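PDB 1W15: synaptotagmin IV from Rattus norvegicus, which serves in the mobility of neuronal dense core vesicles through its interaction with the kinesin KIF1A, and is seen here as its C2B domain. Local coordinates for residues A[16-28]-A[32-43]. Residues are numbered along the deposited sequence; the frame is centred on the assembly and turned at random. Where two conformers were deposited one is given.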
loop_
_atom_site.group_PDB
_atom_site.type_symbol
_atom_site.label_atom_id
_atom_site.label_comp_id
_atom_site.label_asym_id
_atom_site.label_seq_id
_atom_site.Cartn_x
_atom_site.Cartn_y
_atom_site.Cartn_z
ATOM N N ARG A 16 21.045 -2.966 -15.176
ATOM C CA ARG A 16 20.934 -2.771 -13.683
ATOM C C ARG A 16 19.549 -2.974 -13.099
ATOM O O ARG A 16 19.382 -2.856 -11.876
ATOM C CB ARG A 16 21.493 -1.408 -13.234
ATOM C CG ARG A 16 22.898 -1.158 -13.785
ATOM C CD ARG A 16 23.699 -0.129 -13.018
ATOM N NE ARG A 16 25.136 -0.214 -13.288
ATOM C CZ ARG A 16 25.904 -1.240 -12.924
ATOM N NH1 ARG A 16 25.366 -2.288 -12.292
ATOM N NH2 ARG A 16 27.207 -1.233 -13.202
ATOM N N GLY A 17 18.542 -3.249 -13.925
ATOM C CA GLY A 17 17.237 -3.482 -13.364
ATOM C C GLY A 17 16.411 -2.221 -13.144
ATOM O O GLY A 17 16.778 -1.120 -13.552
ATOM N N GLU A 18 15.260 -2.418 -12.528
ATOM C CA GLU A 18 14.269 -1.349 -12.332
ATOM C C GLU A 18 13.703 -1.382 -10.928
ATOM O O GLU A 18 13.656 -2.439 -10.299
ATOM C CB GLU A 18 13.074 -1.555 -13.253
ATOM C CG GLU A 18 13.305 -1.367 -14.736
ATOM C CD GLU A 18 12.055 -1.742 -15.517
ATOM O OE1 GLU A 18 11.070 -0.998 -15.456
ATOM O OE2 GLU A 18 12.076 -2.779 -16.175
ATOM N N LEU A 19 13.210 -0.231 -10.467
ATOM C CA LEU A 19 12.730 -0.076 -9.103
ATOM C C LEU A 19 11.431 0.707 -9.144
ATOM O O LEU A 19 11.329 1.731 -9.847
ATOM C CB LEU A 19 13.735 0.682 -8.231
ATOM C CG LEU A 19 13.357 0.799 -6.738
ATOM C CD1 LEU A 19 13.417 -0.580 -6.070
ATOM C CD2 LEU A 19 14.269 1.810 -5.963
ATOM N N LEU A 20 10.413 0.153 -8.494
ATOM C CA LEU A 20 9.081 0.784 -8.483
ATOM C C LEU A 20 8.913 1.487 -7.132
ATOM O O LEU A 20 9.042 0.847 -6.052
ATOM C CB LEU A 20 8.011 -0.309 -8.657
ATOM C CG LEU A 20 6.561 0.147 -8.551
ATOM C CD1 LEU A 20 6.185 1.121 -9.689
ATOM C CD2 LEU A 20 5.636 -1.136 -8.580
ATOM N N VAL A 21 8.637 2.798 -7.171
ATOM C CA VAL A 21 8.565 3.567 -5.918
ATOM C C VAL A 21 7.344 4.484 -5.996
ATOM O O VAL A 21 6.898 4.799 -7.105
ATOM C CB VAL A 21 9.837 4.395 -5.596
ATOM C CG1 VAL A 21 11.065 3.462 -5.324
ATOM C CG2 VAL A 21 10.130 5.468 -6.690
ATOM N N SER A 22 6.750 4.795 -4.846
ATOM C CA SER A 22 5.606 5.721 -4.835
ATOM C C SER A 22 5.907 6.790 -3.806
ATOM O O SER A 22 6.462 6.467 -2.730
ATOM C CB SER A 22 4.307 4.965 -4.455
ATOM O OG SER A 22 3.192 5.823 -4.494
ATOM N N LEU A 23 5.589 8.059 -4.104
ATOM C CA LEU A 23 5.875 9.131 -3.153
ATOM C C LEU A 23 4.651 10.025 -3.058
ATOM O O LEU A 23 3.876 10.079 -4.030
ATOM C CB LEU A 23 7.087 9.969 -3.600
ATOM C CG LEU A 23 8.516 9.339 -3.438
ATOM C CD1 LEU A 23 8.827 8.470 -4.594
ATOM C CD2 LEU A 23 9.578 10.450 -3.293
ATOM N N CYS A 24 4.463 10.658 -1.897
ATOM C CA CYS A 24 3.341 11.588 -1.654
ATOM C C CYS A 24 3.863 12.721 -0.777
ATOM O O CYS A 24 4.398 12.467 0.319
ATOM C CB CYS A 24 2.192 10.885 -0.912
ATOM S SG CYS A 24 0.841 11.987 -0.576
ATOM N N TYR A 25 3.720 13.972 -1.241
ATOM C CA TYR A 25 4.170 15.132 -0.474
ATOM C C TYR A 25 2.946 15.748 0.240
ATOM O O TYR A 25 2.006 16.230 -0.391
ATOM C CB TYR A 25 4.806 16.181 -1.393
ATOM C CG TYR A 25 5.235 17.480 -0.719
ATOM C CD1 TYR A 25 5.853 17.469 0.534
ATOM C CD2 TYR A 25 5.049 18.732 -1.358
ATOM C CE1 TYR A 25 6.270 18.660 1.163
ATOM C CE2 TYR A 25 5.481 19.931 -0.741
ATOM C CZ TYR A 25 6.078 19.877 0.516
ATOM O OH TYR A 25 6.499 21.020 1.166
ATOM N N GLN A 26 2.969 15.643 1.561
ATOM C CA GLN A 26 1.936 16.194 2.443
ATOM C C GLN A 26 2.341 17.688 2.658
ATOM O O GLN A 26 2.907 18.032 3.700
ATOM C CB GLN A 26 1.792 15.286 3.753
ATOM C CG GLN A 26 1.865 13.749 3.596
ATOM C CD GLN A 26 1.095 12.873 4.601
ATOM O OE1 GLN A 26 1.107 11.646 4.467
ATOM N NE2 GLN A 26 0.363 13.285 5.628
ATOM N N SER A 27 2.040 18.545 1.654
ATOM C CA SER A 27 2.534 19.936 1.683
ATOM C C SER A 27 2.177 20.768 2.928
ATOM O O SER A 27 3.001 21.589 3.378
ATOM C CB SER A 27 2.145 20.723 0.408
ATOM O OG SER A 27 0.775 21.070 0.383
ATOM N N THR A 28 0.966 20.587 3.469
ATOM C CA THR A 28 0.543 21.377 4.658
ATOM C C THR A 28 1.199 20.877 5.946
ATOM O O THR A 28 1.184 21.581 6.956
ATOM C CB THR A 28 -0.988 21.377 4.861
ATOM O OG1 THR A 28 -1.442 20.034 5.108
ATOM C CG2 THR A 28 -1.704 21.796 3.611
ATOM N N LEU A 32 6.953 13.670 3.847
ATOM C CA LEU A 32 6.984 13.091 2.520
ATOM C C LEU A 32 6.916 11.611 2.798
ATOM O O LEU A 32 7.732 11.084 3.580
ATOM C CB LEU A 32 8.325 13.409 1.849
ATOM C CG LEU A 32 8.622 12.765 0.493
ATOM C CD1 LEU A 32 7.721 13.316 -0.680
ATOM C CD2 LEU A 32 10.131 12.981 0.192
ATOM N N THR A 33 5.973 10.921 2.173
ATOM C CA THR A 33 5.914 9.481 2.383
ATOM C C THR A 33 6.487 8.798 1.158
ATOM O O THR A 33 6.216 9.195 0.018
ATOM C CB THR A 33 4.482 9.028 2.730
ATOM O OG1 THR A 33 3.690 8.961 1.547
ATOM C CG2 THR A 33 3.804 10.140 3.569
ATOM N N VAL A 34 7.320 7.790 1.392
ATOM C CA VAL A 34 8.029 7.134 0.301
ATOM C C VAL A 34 7.773 5.636 0.480
ATOM O O VAL A 34 8.047 5.081 1.564
ATOM C CB VAL A 34 9.570 7.409 0.396
ATOM C CG1 VAL A 34 10.337 6.600 -0.647
ATOM C CG2 VAL A 34 9.932 8.958 0.261
ATOM N N VAL A 35 7.304 4.990 -0.569
ATOM C CA VAL A 35 7.070 3.550 -0.520
ATOM C C VAL A 35 8.044 2.901 -1.494
ATOM O O VAL A 35 8.057 3.177 -2.698
ATOM C CB VAL A 35 5.612 3.140 -0.918
ATOM C CG1 VAL A 35 5.384 1.611 -0.669
ATOM C CG2 VAL A 35 4.588 4.008 -0.141
ATOM N N VAL A 36 8.840 1.990 -0.974
ATOM C CA VAL A 36 9.672 1.153 -1.860
ATOM C C VAL A 36 8.828 -0.108 -2.137
ATOM O O VAL A 36 8.527 -0.904 -1.198
ATOM C CB VAL A 36 11.022 0.740 -1.185
ATOM C CG1 VAL A 36 11.828 -0.141 -2.155
ATOM C CG2 VAL A 36 11.867 2.024 -0.830
ATOM N N LEU A 37 8.425 -0.281 -3.398
ATOM C CA LEU A 37 7.421 -1.280 -3.705
ATOM C C LEU A 37 8.119 -2.574 -4.135
ATOM O O LEU A 37 8.005 -3.587 -3.431
ATOM C CB LEU A 37 6.445 -0.772 -4.767
ATOM C CG LEU A 37 5.527 0.297 -4.135
ATOM C CD1 LEU A 37 5.012 1.362 -5.118
ATOM C CD2 LEU A 37 4.327 -0.472 -3.529
ATOM N N LYS A 38 8.835 -2.540 -5.263
ATOM C CA LYS A 38 9.404 -3.782 -5.861
ATOM C C LYS A 38 10.602 -3.421 -6.706
ATOM O O LYS A 38 10.720 -2.305 -7.183
ATOM C CB LYS A 38 8.437 -4.448 -6.867
ATOM C CG LYS A 38 7.023 -4.410 -6.611
ATOM C CD LYS A 38 6.259 -5.179 -7.724
ATOM C CE LYS A 38 4.770 -5.236 -7.339
ATOM N NZ LYS A 38 3.916 -6.096 -8.263
ATOM N N ALA A 39 11.500 -4.369 -6.900
ATOM C CA ALA A 39 12.531 -4.231 -7.934
ATOM C C ALA A 39 12.358 -5.417 -8.892
ATOM O O ALA A 39 11.854 -6.482 -8.496
ATOM C CB ALA A 39 13.928 -4.277 -7.284
ATOM N N ARG A 40 12.824 -5.272 -10.129
ATOM C CA ARG A 40 12.823 -6.372 -11.075
ATOM C C ARG A 40 13.999 -6.258 -12.039
ATOM O O ARG A 40 14.605 -5.170 -12.182
ATOM C CB ARG A 40 11.497 -6.421 -11.861
ATOM C CG ARG A 40 11.342 -5.309 -12.876
ATOM C CD ARG A 40 9.949 -5.204 -13.511
ATOM N NE ARG A 40 9.776 -3.976 -14.301
ATOM C CZ ARG A 40 8.600 -3.550 -14.781
ATOM N NH1 ARG A 40 7.484 -4.254 -14.566
ATOM N NH2 ARG A 40 8.537 -2.434 -15.498
ATOM N N HIS A 41 14.300 -7.390 -12.693
ATOM C CA HIS A 41 15.386 -7.532 -13.657
ATOM C C HIS A 41 16.723 -7.142 -13.060
ATOM O O HIS A 41 17.551 -6.561 -13.747
ATOM C CB HIS A 41 15.133 -6.699 -14.930
ATOM C CG HIS A 41 13.791 -6.926 -15.560
ATOM N ND1 HIS A 41 13.318 -8.182 -15.889
ATOM C CD2 HIS A 41 12.847 -6.049 -15.976
ATOM C CE1 HIS A 41 12.116 -8.071 -16.429
ATOM N NE2 HIS A 41 11.803 -6.787 -16.484
ATOM N N LEU A 42 16.931 -7.451 -11.781
ATOM C CA LEU A 42 18.215 -7.185 -11.130
ATOM C C LEU A 42 19.282 -8.129 -11.699
ATOM O O LEU A 42 18.974 -9.284 -11.947
ATOM C CB LEU A 42 18.095 -7.342 -9.611
ATOM C CG LEU A 42 17.215 -6.302 -8.906
ATOM C CD1 LEU A 42 17.132 -6.632 -7.414
ATOM C CD2 LEU A 42 17.643 -4.831 -9.152
ATOM N N PRO A 43 20.496 -7.603 -11.933
ATOM C CA PRO A 43 21.633 -8.323 -12.529
ATOM C C PRO A 43 21.863 -9.765 -12.062
ATOM O O PRO A 43 21.752 -10.033 -10.866
ATOM C CB PRO A 43 22.823 -7.481 -12.091
ATOM C CG PRO A 43 22.312 -6.128 -11.954
ATOM C CD PRO A 43 20.835 -6.190 -11.687
#
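Strands 18-26 and 32-40 run antiparallel, their axes 4.7 Å apart at closest approach, and pair from Glu18 with Arg40 to Tyr25 with Leu32. A classic beta bulge breaks the register: Leu37 and Lys38 both face Leu20, whose O accepts a bond from Leu37 N (2.9 Å) and a weak one from Lys38 N. Gly17 precedes the first pair with positive phi, its CA so close to the carbonyls of Arg40 and His41 that a CB would clash.

On one face, Glu18 and Arg40 form a salt bridge, Arg40 NH2 reaching Glu18 OE1 over 2.9 Å from the syn side but tilted 32° from the carboxylate plane, while NE makes a weaker bond to OE2. The acid lies at the guanidinium edge, near that group's plane, the two planes turned 63° apart. Arg40 CG lies between the backbone N and carbonyl carbon (chi1 72°), and the extended chain beyond carries the charge across to Glu18; Trp147 gives it a cation-pi partner. A methionine in place of Arg40 would probably leave the Glu18 carboxylate without its charged mate and freer to turn. On this face too, the Leu37 CD1 methyl packs on Ser22 CB (3.7 Å), and Ser22 OG bonds to Gln143.

The opposite face is mainly apolar, which suits its burial: Leu19 CD1 touches Ala39 CB (3.9 Å), a methyl small enough for this close pair, and Leu23 CD2 lies alongside Val34 CG2. Phe102 of the other sheet packs against Leu19, Val21 and Val34, making this beta hairpin part of the core of the C2 beta-sandwich.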